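Local coordinates for protein antigen 43 (Escherichia coli, PDB 4KH3) that mediates self-association between bacterial cells, driving the clumping and probably the biofilm growth of uropathogenic strains through a Velcro-like mechanism, at residues 138-143 / 166-171; 186-191 / 203-208. One frame throughout, in Å; residues are numbered along the deposited sequence.

Both interactions join successive turns of the same right-handed beta-helix, the stalk-like passenger fold of this autotransporter. Interaction 1 (138-143 with 166-171) closes before interaction 2 (186-191 with 203-208) opens, and their centres lie about 10 Å apart. Strands 166-168 and 181-188 are neighbours, so the second strand of interaction 1 is itself hydrogen-bonded to the first strand of interaction 2: Ile168 N lies 2.7 Å from Leu186 O, and further on Asn171 N lies 2.7 Å from Gly190 O. Four rungs are thereby stacked in parallel, each leading into a turn, so the two contacts are steps of the backbone ladder that builds the adhesin's elongated, bent solenoid.

Interaction 1 of 2, residues 138-143 / 166-171; sequences TIVNTG and TTINKN
With CG anti to the carbonyl carbon in both residues (chi1 -71° in each), Asn141 and Asn169 project their amides side by side from successive rungs of the beta-helix, forming a short step of an asparagine ladder. Asn169 ND2 donates to Asn141 OD1 at 3.0 Å; the acceptor lies close to the plane of the donor amide, ND2 lies in the plane of the Asn141 side-chain carbonyl, and the two amides are nearly coplanar, 24° apart. Asn141 ND2 passes the chain of bonds on to Asn122 OD1 of the preceding rung. CG2 of Ile139 packs against Asn169 ND2, while Ile139 CD1 lies alongside Thr167 CB on the same outer face.

Beneath these side chains the strands run parallel. Thr167 N bonds to Thr138 O, and Val140 N to Thr167 O at 2.8 Å; Asn169 N then reaches Val140 O at 3.0 Å. Inward, Val140 and Ile168 face the core of the helix: Val140 CB is 4.3 Å from Ile168 CG2, and Val140 CG2 meets Thr166 CG2 at 3.8 Å. Waters bridge the rungs at both ends of the contact. One accepts from Thr138 N and bonds to Thr166 OG1 at 2.7 Å; the other donates to Asn141 O and accepts from Asn171 ND2 at 3.2 Å.

Interaction 2 of 2, residues 186-191 / 203-208; sequences LIYAGG and RLEGGN
Ile187 and Leu204 stack side by side inside the beta-helix, where the parallel segments 186-191 and 203-208 run on consecutive rungs and then turn. This apolar pair closes at 3.7 Å between Ile187 CD1 and Leu204 CD2, and Ile168 of the rung before extends the same interior stack. On the outer face, Leu186 CD1 lies 3.8 Å from Arg203 CD, against the aliphatic part of that side chain. Glu205, with CG anti to the backbone N (chi1 -164°), runs beside Tyr188 and brings CG to 3.7 Å from ring atom CE1. Its chain then bends at chi2 and carries the carboxylate away from the ring, where OE1 accepts from Asn223 ND2.

Among backbone hydrogen bonds, Ile187 N bonds to Arg203 O at 2.9 Å. Ile187 O receives two weak ones, from Glu205 N and Gly207 N, as the second strand kinks through an inverse gamma turn centred on Glu205. Segment 186-191 bends through a type II beta turn from Tyr188 to Gly191, with Gly190 at positive phi. Gly207 CA comes to 3.1 Å from Tyr188 O, and Ile187 CG2 lies beside it at 3.8 Å.

Two waters join the turns: one accepts from Ala189 N and donates to Glu205 O, the other accepts from Gly190 N and lies 2.9 Å from Gly206 O. Past them the rungs pair again, Asn208 N donating to Gly191 O at 3.0 Å with an N-H...O angle of 163°.

Interaction 1 of 2, residues 138-143 / 166-171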
loop_
_atom_site.group_PDB
_atom_site.type_symbol
_atom_site.label_atom_id
_atom_site.label_comp_id
_atom_site.label_asym_id
_atom_site.label_seq_id
_atom_site.Cartn_x
_atom_site.Cartn_y
_atom_site.Cartn_z
ATOM N N THR A 138 11.722 -23.114 4.606
ATOM C CA THR A 138 10.348 -23.324 4.195
ATOM C C THR A 138 10.057 -22.537 2.928
ATOM O O THR A 138 10.418 -21.368 2.815
ATOM C CB THR A 138 9.326 -22.956 5.290
ATOM O OG1 THR A 138 9.777 -23.440 6.562
ATOM C CG2 THR A 138 7.964 -23.579 4.964
ATOM N N ILE A 139 9.432 -23.206 1.965
ATOM C CA ILE A 139 8.956 -22.571 0.742
ATOM C C ILE A 139 7.438 -22.497 0.836
ATOM O O ILE A 139 6.764 -23.526 0.910
ATOM C CB ILE A 139 9.337 -23.404 -0.490
ATOM C CG1 ILE A 139 10.817 -23.797 -0.428
ATOM C CG2 ILE A 139 9.001 -22.667 -1.772
ATOM C CD1 ILE A 139 11.769 -22.617 -0.403
ATOM N N VAL A 140 6.905 -21.282 0.855
ATOM C CA VAL A 140 5.483 -21.064 1.074
ATOM C C VAL A 140 4.788 -20.610 -0.214
ATOM O O VAL A 140 4.985 -19.475 -0.672
ATOM C CB VAL A 140 5.282 -20.022 2.183
ATOM C CG1 VAL A 140 3.794 -19.920 2.573
ATOM C CG2 VAL A 140 6.149 -20.393 3.396
ATOM N N ASN A 141 3.965 -21.492 -0.779
ATOM C CA ASN A 141 3.368 -21.280 -2.102
ATOM C C ASN A 141 1.858 -21.049 -2.063
ATOM O O ASN A 141 1.191 -21.014 -3.100
ATOM C CB ASN A 141 3.698 -22.458 -3.036
ATOM C CG ASN A 141 5.158 -22.479 -3.436
ATOM O OD1 ASN A 141 5.797 -21.431 -3.487
ATOM N ND2 ASN A 141 5.701 -23.671 -3.711
ATOM N N THR A 142 1.324 -20.863 -0.865
ATOM C CA THR A 142 -0.108 -20.843 -0.709
ATOM C C THR A 142 -0.458 -20.116 0.571
ATOM O O THR A 142 0.415 -19.909 1.425
ATOM C CB THR A 142 -0.648 -22.285 -0.641
ATOM O OG1 THR A 142 -2.069 -22.285 -0.795
ATOM C CG2 THR A 142 -0.272 -22.934 0.681
ATOM N N GLY A 143 -1.730 -19.734 0.692
ATOM C CA GLY A 143 -2.229 -19.070 1.879
ATOM C C GLY A 143 -2.634 -17.615 1.671
ATOM O O GLY A 143 -3.308 -17.039 2.521
ATOM N N THR A 166 13.036 -18.521 5.195
ATOM C CA THR A 166 11.778 -18.794 4.542
ATOM C C THR A 166 11.723 -18.042 3.224
ATOM O O THR A 166 12.117 -16.878 3.155
ATOM C CB THR A 166 10.616 -18.332 5.450
ATOM O OG1 THR A 166 10.761 -18.938 6.738
ATOM C CG2 THR A 166 9.276 -18.709 4.858
ATOM N N THR A 167 11.245 -18.706 2.179
ATOM C CA THR A 167 10.856 -18.008 0.960
ATOM C C THR A 167 9.342 -18.020 0.828
ATOM O O THR A 167 8.711 -19.088 0.871
ATOM C CB THR A 167 11.409 -18.683 -0.306
ATOM O OG1 THR A 167 12.834 -18.581 -0.341
ATOM C CG2 THR A 167 10.836 -18.009 -1.552
ATOM N N ILE A 168 8.756 -16.842 0.654
ATOM C CA ILE A 168 7.331 -16.741 0.400
ATOM C C ILE A 168 7.108 -16.333 -1.055
ATOM O O ILE A 168 7.387 -15.202 -1.454
ATOM C CB ILE A 168 6.647 -15.747 1.366
ATOM C CG1 ILE A 168 7.055 -16.028 2.818
ATOM C CG2 ILE A 168 5.123 -15.839 1.259
ATOM C CD1 ILE A 168 6.585 -14.941 3.795
ATOM N N ASN A 169 6.623 -17.270 -1.860
ATOM C CA ASN A 169 6.360 -16.978 -3.264
ATOM C C ASN A 169 4.983 -16.361 -3.505
ATOM O O ASN A 169 4.251 -16.091 -2.553
ATOM C CB ASN A 169 6.554 -18.232 -4.093
ATOM C CG ASN A 169 8.012 -18.617 -4.195
ATOM O OD1 ASN A 169 8.848 -17.789 -4.559
ATOM N ND2 ASN A 169 8.335 -19.872 -3.855
ATOM N N LYS A 170 4.644 -16.133 -4.769
ATOM C CA LYS A 170 3.317 -15.639 -5.123
ATOM C C LYS A 170 2.254 -16.538 -4.489
ATOM O O LYS A 170 2.385 -17.770 -4.501
ATOM C CB LYS A 170 3.169 -15.619 -6.643
ATOM C CG LYS A 170 1.839 -15.090 -7.155
ATOM C CD LYS A 170 1.869 -15.004 -8.685
ATOM C CE LYS A 170 0.500 -14.693 -9.284
ATOM N NZ LYS A 170 -0.052 -13.388 -8.813
ATOM N N ASN A 171 1.238 -15.910 -3.903
ATOM C CA ASN A 171 0.155 -16.610 -3.204
ATOM C C ASN A 171 0.508 -17.166 -1.836
ATOM O O ASN A 171 -0.354 -17.728 -1.163
ATOM C CB ASN A 171 -0.451 -17.723 -4.065
ATOM C CG ASN A 171 -0.993 -17.202 -5.379
ATOM O OD1 ASN A 171 -1.672 -16.170 -5.422
ATOM N ND2 ASN A 171 -0.670 -17.896 -6.464
HETATM O O HOH W 1 11.508 -21.491 7.071
HETATM O O HOH W 2 1.123 -20.460 -5.971
#

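Interaction 2 of 2, residues 186-191 / 203-208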
loop_
_atom_site.group_PDB
_atom_site.type_symbol
_atom_site.label_atom_id
_atom_site.label_comp_id
_atom_site.label_asym_id
_atom_site.label_seq_id
_atom_site.Cartn_x
_atom_site.Cartn_y
_atom_site.Cartn_z
ATOM N N LEU A 186 12.402 -14.155 2.674
ATOM C CA LEU A 186 12.386 -13.574 1.334
ATOM C C LEU A 186 10.967 -13.574 0.786
ATOM O O LEU A 186 10.334 -14.617 0.693
ATOM C CB LEU A 186 13.314 -14.364 0.410
ATOM C CG LEU A 186 13.267 -14.043 -1.079
ATOM C CD1 LEU A 186 13.616 -12.577 -1.338
ATOM C CD2 LEU A 186 14.215 -14.969 -1.848
ATOM N N ILE A 187 10.454 -12.405 0.426
ATOM C CA ILE A 187 9.063 -12.324 -0.012
ATOM C C ILE A 187 8.919 -11.734 -1.415
ATOM O O ILE A 187 9.235 -10.564 -1.646
ATOM C CB ILE A 187 8.210 -11.507 0.993
ATOM C CG1 ILE A 187 8.550 -11.907 2.431
ATOM C CG2 ILE A 187 6.727 -11.686 0.726
ATOM C CD1 ILE A 187 7.643 -11.288 3.445
ATOM N N TYR A 188 8.444 -12.549 -2.356
ATOM C CA TYR A 188 8.275 -12.094 -3.737
ATOM C C TYR A 188 6.919 -11.437 -3.962
ATOM O O TYR A 188 6.038 -11.468 -3.091
ATOM C CB TYR A 188 8.457 -13.251 -4.731
ATOM C CG TYR A 188 9.884 -13.760 -4.850
ATOM C CD1 TYR A 188 10.842 -13.041 -5.551
ATOM C CD2 TYR A 188 10.263 -14.972 -4.272
ATOM C CE1 TYR A 188 12.149 -13.501 -5.674
ATOM C CE2 TYR A 188 11.557 -15.445 -4.389
ATOM C CZ TYR A 188 12.500 -14.696 -5.086
ATOM O OH TYR A 188 13.790 -15.146 -5.207
ATOM N N ALA A 189 6.771 -10.837 -5.135
ATOM C CA ALA A 189 5.515 -10.245 -5.563
ATOM C C ALA A 189 4.387 -11.240 -5.346
ATOM O O ALA A 189 4.502 -12.403 -5.755
ATOM C CB ALA A 189 5.600 -9.862 -7.035
ATOM N N GLY A 190 3.315 -10.790 -4.691
ATOM C CA GLY A 190 2.151 -11.633 -4.432
ATOM C C GLY A 190 2.251 -12.527 -3.197
ATOM O O GLY A 190 1.362 -13.355 -2.943
ATOM N N GLY A 191 3.330 -12.371 -2.426
ATOM C CA GLY A 191 3.435 -13.012 -1.129
ATOM C C GLY A 191 3.325 -12.013 0.017
ATOM O O GLY A 191 3.666 -10.834 -0.136
ATOM N N ARG A 203 13.363 -9.499 3.340
ATOM C CA ARG A 203 13.644 -8.895 2.066
ATOM C C ARG A 203 12.365 -8.903 1.236
ATOM O O ARG A 203 11.858 -9.953 0.872
ATOM C CB ARG A 203 14.766 -9.663 1.372
ATOM C CG ARG A 203 15.265 -9.022 0.101
ATOM C CD ARG A 203 16.213 -9.948 -0.616
ATOM N NE ARG A 203 17.635 -9.590 -0.535
ATOM C CZ ARG A 203 18.568 -10.352 0.032
ATOM N NH1 ARG A 203 18.235 -11.503 0.613
ATOM N NH2 ARG A 203 19.841 -9.974 0.017
ATOM N N LEU A 204 11.824 -7.727 0.965
ATOM C CA LEU A 204 10.610 -7.656 0.174
ATOM C C LEU A 204 10.994 -7.481 -1.284
ATOM O O LEU A 204 11.229 -6.359 -1.749
ATOM C CB LEU A 204 9.713 -6.517 0.651
ATOM C CG LEU A 204 9.370 -6.562 2.140
ATOM C CD1 LEU A 204 8.479 -5.381 2.534
ATOM C CD2 LEU A 204 8.714 -7.902 2.500
ATOM N N GLU A 205 11.094 -8.608 -1.988
ATOM C CA GLU A 205 11.422 -8.619 -3.404
ATOM C C GLU A 205 10.119 -8.502 -4.205
ATOM O O GLU A 205 9.755 -9.394 -4.963
ATOM C CB GLU A 205 12.173 -9.911 -3.740
ATOM C CG GLU A 205 12.892 -9.892 -5.073
ATOM C CD GLU A 205 14.026 -8.868 -5.128
ATOM O OE1 GLU A 205 14.631 -8.575 -4.078
ATOM O OE2 GLU A 205 14.310 -8.358 -6.231
ATOM N N GLY A 206 9.406 -7.399 -4.004
ATOM C CA GLY A 206 8.092 -7.206 -4.593
ATOM C C GLY A 206 6.956 -7.589 -3.654
ATOM O O GLY A 206 5.780 -7.303 -3.918
ATOM N N GLY A 207 7.305 -8.245 -2.548
ATOM C CA GLY A 207 6.307 -8.749 -1.621
ATOM C C GLY A 207 5.864 -7.759 -0.552
ATOM O O GLY A 207 6.341 -6.616 -0.493
ATOM N N ASN A 208 4.950 -8.211 0.303
ATOM C CA ASN A 208 4.350 -7.348 1.317
ATOM C C ASN A 208 4.628 -7.843 2.720
ATOM O O ASN A 208 4.631 -9.052 2.975
ATOM C CB ASN A 208 2.836 -7.271 1.122
ATOM C CG ASN A 208 2.446 -6.705 -0.239
ATOM O OD1 ASN A 208 3.261 -6.115 -0.947
ATOM N ND2 ASN A 208 1.187 -6.865 -0.594
HETATM O O HOH W 3 8.805 -10.896 -7.417
HETATM O O HOH W 4 2.933 -7.937 -3.857
#